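Local atomic coordinates of type C neurotoxin (Clostridium botulinum, PDB entry 3PME), a protein that probably binds gangliosides and the nerve-cell membrane, being the receptor-binding domain of a C/D mosaic botulinum neurotoxin. Residues A[165-168]-A[169-172]; A[217-220]-A[221-224]. All coordinates share one frame; numbering follows the deposited sequence.

Interaction 1. Residues A[165-168]-A[169-172]; sequences ERIE and DLDE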
loop_
_atom_site.group_PDB
_atom_site.type_symbol
_atom_site.label_atom_id
_atom_site.label_comp_id
_atom_site.label_asym_id
_atom_site.label_seq_id
_atom_site.Cartn_x
_atom_site.Cartn_y
_atom_site.Cartn_z
ATOM N N GLU A 165 -25.381 -4.417 -5.209
ATOM C CA GLU A 165 -26.639 -4.026 -4.598
ATOM C C GLU A 165 -27.588 -3.506 -5.664
ATOM O O GLU A 165 -27.209 -2.741 -6.549
ATOM C CB GLU A 165 -26.420 -2.966 -3.510
ATOM C CG GLU A 165 -27.683 -2.631 -2.728
ATOM C CD GLU A 165 -28.056 -3.714 -1.734
ATOM O OE1 GLU A 165 -27.203 -4.580 -1.448
ATOM O OE2 GLU A 165 -29.196 -3.691 -1.224
ATOM N N ARG A 166 -28.839 -3.931 -5.575
ATOM C CA ARG A 166 -29.834 -3.531 -6.551
ATOM C C ARG A 166 -30.213 -2.073 -6.328
ATOM O O ARG A 166 -30.428 -1.659 -5.192
ATOM C CB ARG A 166 -31.057 -4.434 -6.405
ATOM C CG ARG A 166 -32.121 -4.242 -7.445
ATOM C CD ARG A 166 -33.113 -5.401 -7.370
ATOM N NE ARG A 166 -33.759 -5.495 -6.063
ATOM C CZ ARG A 166 -33.324 -6.244 -5.050
ATOM N NH1 ARG A 166 -32.224 -6.981 -5.179
ATOM N NH2 ARG A 166 -33.988 -6.251 -3.901
ATOM N N ILE A 167 -30.270 -1.294 -7.402
ATOM C CA ILE A 167 -30.708 0.096 -7.292
ATOM C C ILE A 167 -31.847 0.418 -8.253
ATOM O O ILE A 167 -32.401 1.512 -8.217
ATOM C CB ILE A 167 -29.551 1.109 -7.498
ATOM C CG1 ILE A 167 -28.867 0.899 -8.853
ATOM C CG2 ILE A 167 -28.536 1.018 -6.357
ATOM C CD1 ILE A 167 -27.916 2.009 -9.238
ATOM N N GLU A 168 -32.192 -0.548 -9.102
ATOM C CA GLU A 168 -33.237 -0.350 -10.094
ATOM C C GLU A 168 -34.575 -0.115 -9.409
ATOM O O GLU A 168 -35.505 0.417 -10.016
ATOM C CB GLU A 168 -33.330 -1.570 -11.015
ATOM C CG GLU A 168 -34.238 -1.370 -12.219
ATOM C CD GLU A 168 -34.477 -2.658 -12.989
ATOM O OE1 GLU A 168 -34.193 -3.746 -12.435
ATOM O OE2 GLU A 168 -34.954 -2.578 -14.145
ATOM N N ASP A 169 -34.668 -0.509 -8.144
ATOM C CA ASP A 169 -35.899 -0.366 -7.377
ATOM C C ASP A 169 -35.990 0.938 -6.567
ATOM O O ASP A 169 -37.019 1.220 -5.955
ATOM C CB ASP A 169 -36.100 -1.578 -6.456
ATOM C CG ASP A 169 -34.932 -1.796 -5.501
ATOM O OD1 ASP A 169 -33.771 -1.516 -5.877
ATOM O OD2 ASP A 169 -35.177 -2.266 -4.369
ATOM N N LEU A 170 -34.918 1.723 -6.536
ATOM C CA LEU A 170 -35.000 3.045 -5.915
ATOM C C LEU A 170 -35.941 3.894 -6.748
ATOM O O LEU A 170 -36.155 3.627 -7.930
ATOM C CB LEU A 170 -33.628 3.730 -5.866
ATOM C CG LEU A 170 -32.630 3.245 -4.811
ATOM C CD1 LEU A 170 -31.294 3.990 -4.938
ATOM C CD2 LEU A 170 -33.196 3.406 -3.420
ATOM N N ASP A 171 -36.502 4.930 -6.137
ATOM C CA ASP A 171 -37.198 5.934 -6.928
ATOM C C ASP A 171 -36.167 6.941 -7.429
ATOM O O ASP A 171 -34.968 6.650 -7.429
ATOM C CB ASP A 171 -38.321 6.556 -6.107
ATOM C CG ASP A 171 -39.420 5.545 -5.807
ATOM O OD1 ASP A 171 -39.886 4.894 -6.762
ATOM O OD2 ASP A 171 -39.788 5.377 -4.625
ATOM N N GLU A 172 -36.615 8.107 -7.882
ATOM C CA GLU A 172 -35.701 9.053 -8.506
ATOM C C GLU A 172 -34.522 9.439 -7.607
ATOM O O GLU A 172 -34.682 9.674 -6.412
ATOM C CB GLU A 172 -36.450 10.321 -8.942
ATOM C CG GLU A 172 -37.446 10.111 -10.078
ATOM C CD GLU A 172 -38.862 9.842 -9.598
ATOM O OE1 GLU A 172 -39.053 9.378 -8.455
ATOM O OE2 GLU A 172 -39.798 10.092 -10.385
HETATM O O HOH W 1 -33.993 3.355 -9.707
#

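Interaction 2. Residues A[217-220]-A[221-224]; sequences QILR and NVIK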
loop_
_atom_site.group_PDB
_atom_site.type_symbol
_atom_site.label_atom_id
_atom_site.label_comp_id
_atom_site.label_asym_id
_atom_site.label_seq_id
_atom_site.Cartn_x
_atom_site.Cartn_y
_atom_site.Cartn_z
ATOM N N GLN A 217 -2.350 2.874 -12.151
ATOM C CA GLN A 217 -2.202 3.761 -11.007
ATOM C C GLN A 217 -1.437 3.151 -9.836
ATOM O O GLN A 217 -1.057 3.866 -8.908
ATOM C CB GLN A 217 -3.571 4.254 -10.550
ATOM C CG GLN A 217 -4.260 5.151 -11.583
ATOM C CD GLN A 217 -5.635 5.582 -11.137
ATOM O OE1 GLN A 217 -6.146 5.101 -10.130
ATOM N NE2 GLN A 217 -6.233 6.507 -11.873
ATOM N N ILE A 218 -1.202 1.845 -9.872
ATOM C CA ILE A 218 -0.433 1.227 -8.789
ATOM C C ILE A 218 1.056 1.532 -8.918
ATOM O O ILE A 218 1.797 1.389 -7.948
ATOM C CB ILE A 218 -0.674 -0.285 -8.671
ATOM C CG1 ILE A 218 -0.325 -0.771 -7.257
ATOM C CG2 ILE A 218 0.101 -1.032 -9.735
ATOM C CD1 ILE A 218 -0.843 -2.173 -6.918
ATOM N N LEU A 219 1.471 1.980 -10.104
ATOM C CA LEU A 219 2.880 2.278 -10.405
ATOM C C LEU A 219 3.739 1.037 -10.254
ATOM O O LEU A 219 4.492 0.887 -9.287
ATOM C CB LEU A 219 3.421 3.418 -9.539
ATOM C CG LEU A 219 2.628 4.721 -9.496
ATOM C CD1 LEU A 219 3.434 5.768 -8.733
ATOM C CD2 LEU A 219 2.302 5.226 -10.898
ATOM N N ARG A 220 3.619 0.142 -11.221
ATOM C CA ARG A 220 4.317 -1.125 -11.167
ATOM C C ARG A 220 5.837 -0.955 -11.196
ATOM O O ARG A 220 6.552 -1.885 -10.858
ATOM C CB ARG A 220 3.868 -2.041 -12.308
ATOM C CG ARG A 220 2.414 -2.471 -12.209
ATOM C CD ARG A 220 2.264 -3.963 -12.455
ATOM N NE ARG A 220 0.874 -4.394 -12.323
ATOM C CZ ARG A 220 0.361 -4.969 -11.238
ATOM N NH1 ARG A 220 1.123 -5.199 -10.180
ATOM N NH2 ARG A 220 -0.915 -5.328 -11.217
ATOM N N ASN A 221 6.325 0.213 -11.612
ATOM C CA ASN A 221 7.773 0.467 -11.582
ATOM C C ASN A 221 8.322 0.640 -10.188
ATOM O O ASN A 221 9.537 0.548 -9.983
ATOM C CB ASN A 221 8.131 1.738 -12.345
ATOM C CG ASN A 221 8.009 1.575 -13.834
ATOM O OD1 ASN A 221 7.880 0.464 -14.333
ATOM N ND2 ASN A 221 8.054 2.686 -14.554
ATOM N N VAL A 222 7.439 0.940 -9.247
ATOM C CA VAL A 222 7.859 1.423 -7.940
ATOM C C VAL A 222 7.674 0.328 -6.904
ATOM O O VAL A 222 6.584 -0.221 -6.764
ATOM C CB VAL A 222 7.053 2.681 -7.530
ATOM C CG1 VAL A 222 7.496 3.182 -6.165
ATOM C CG2 VAL A 222 7.209 3.791 -8.592
ATOM N N ILE A 223 8.743 -0.020 -6.192
ATOM C CA ILE A 223 8.597 -0.984 -5.112
ATOM C C ILE A 223 7.816 -0.300 -4.003
ATOM O O ILE A 223 7.952 0.905 -3.807
ATOM C CB ILE A 223 9.964 -1.440 -4.556
ATOM C CG1 ILE A 223 10.881 -1.909 -5.688
ATOM C CG2 ILE A 223 9.770 -2.533 -3.517
ATOM C CD1 ILE A 223 10.416 -3.166 -6.406
ATOM N N LYS A 224 6.991 -1.054 -3.279
ATOM C CA LYS A 224 6.174 -0.450 -2.228
ATOM C C LYS A 224 6.590 -0.863 -0.824
ATOM O O LYS A 224 7.134 -1.947 -0.614
ATOM C CB LYS A 224 4.703 -0.834 -2.416
ATOM C CG LYS A 224 4.171 -0.556 -3.806
ATOM C CD LYS A 224 4.363 0.895 -4.214
ATOM C CE LYS A 224 3.522 1.200 -5.464
ATOM N NZ LYS A 224 3.852 0.261 -6.586
#

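Interaction 1. Residues A[165-168]-A[169-172]
I167 and L170 are the first and last residues of a type I beta turn that takes the chain off strand 160-166, at the outer end of the jelly-roll, lectin-like half of the receptor-binding domain. The turn is closed by L170 N giving its hydrogen to I167 O over 3.0 Å, with an N-H...O angle of 155°. The two apolar side chains meet as well, I167 CB lying 4.2 Å from L170 CD1, and both pack on L113 of strand 108-114.

R166 can be followed outward along its length. CB comes no nearer than 4.0 Å to D169 OD1, while CG, anti to the backbone N (chi1 -174°), passes this oxygen at 3.6 Å. The chain then bends at chi3, bringing NE to 3.9 Å from D169 OD2, a long salt bridge. NH2 is slightly farther from the same oxygen. The two side chains cross at about a right angle. Because the separation is long and the guanidinium and carboxylate planes are tilted 40° apart, the pair is only loosely matched. The stronger partner of D169 OD2 is K121 of strand 120-126, whose NZ also donates a hydrogen bond to R166 O. A single water donates to both I167 O and L170 O, the latter at 2.8 Å.

Interaction 2. Residues A[217-220]-A[221-224]
V222 N and K224 NZ both donate to L219 O, arriving from opposite faces of its carbonyl plane, where the chain leaves helix 207-218. Along 221-224, N221 comes first, sharing with R220 the two central positions of a type I beta turn from L219 to V222; its backbone is hydrogen-bonded to that of N289. V222 closes the turn, its N lying 2.9 Å from L219 O with an N-H...O angle of 163°. The valine also places CG2, anti to its own carbonyl carbon, 3.9 Å from L219 CB. I223 turns away from 217-220 and packs on I345 and N347 of strand 343-347.

K224 folds back toward the helix end. Bends at chi2 and chi4 curl its chain until NZ sits among three backbone carbonyls. Two of the bonds cross to 217-220: NZ lies 2.7 Å from I218 O, with a C=O...N angle of 154°, and 2.8 Å from L219 O. The third stays within 221-224, NZ donating to V222 O at 2.8 Å. Three oxygen partners around this buried ammonium would be expected to favour its charged form.

Within 217-220, I218 CG2 lies 4.2 Å above the plane of the R220 guanidinium, over the group's centre, while R220 NE makes a salt bridge to E215 OE1. A lysine ammonium thus bridges the carbonyls of I218, L219 and V222 at the exit from helix 207-218, with L219 in positive phi followed by a type I turn, where the jelly-roll half of the receptor-binding domain passes into the beta-trefoil half.

Interactions 1 and 2 lie in series along the chain and do not touch: their centres are 37 Å apart and their nearest atoms about 22 Å. Both are closed by a type I beta turn, but their places in the molecule differ. Interaction 1 is peripheral, its centre 34 Å from that of the chain, at the far end of the lectin-like half; the centre of interaction 2 is 10 Å from the centre of the chain, where the two halves join. The polar groups are also handled differently: 165-172 pairs side-chain charges near the surface, whereas 217-224 brings a buried ammonium onto backbone oxygens. Nothing in the geometry of either contact places it at a receptor site.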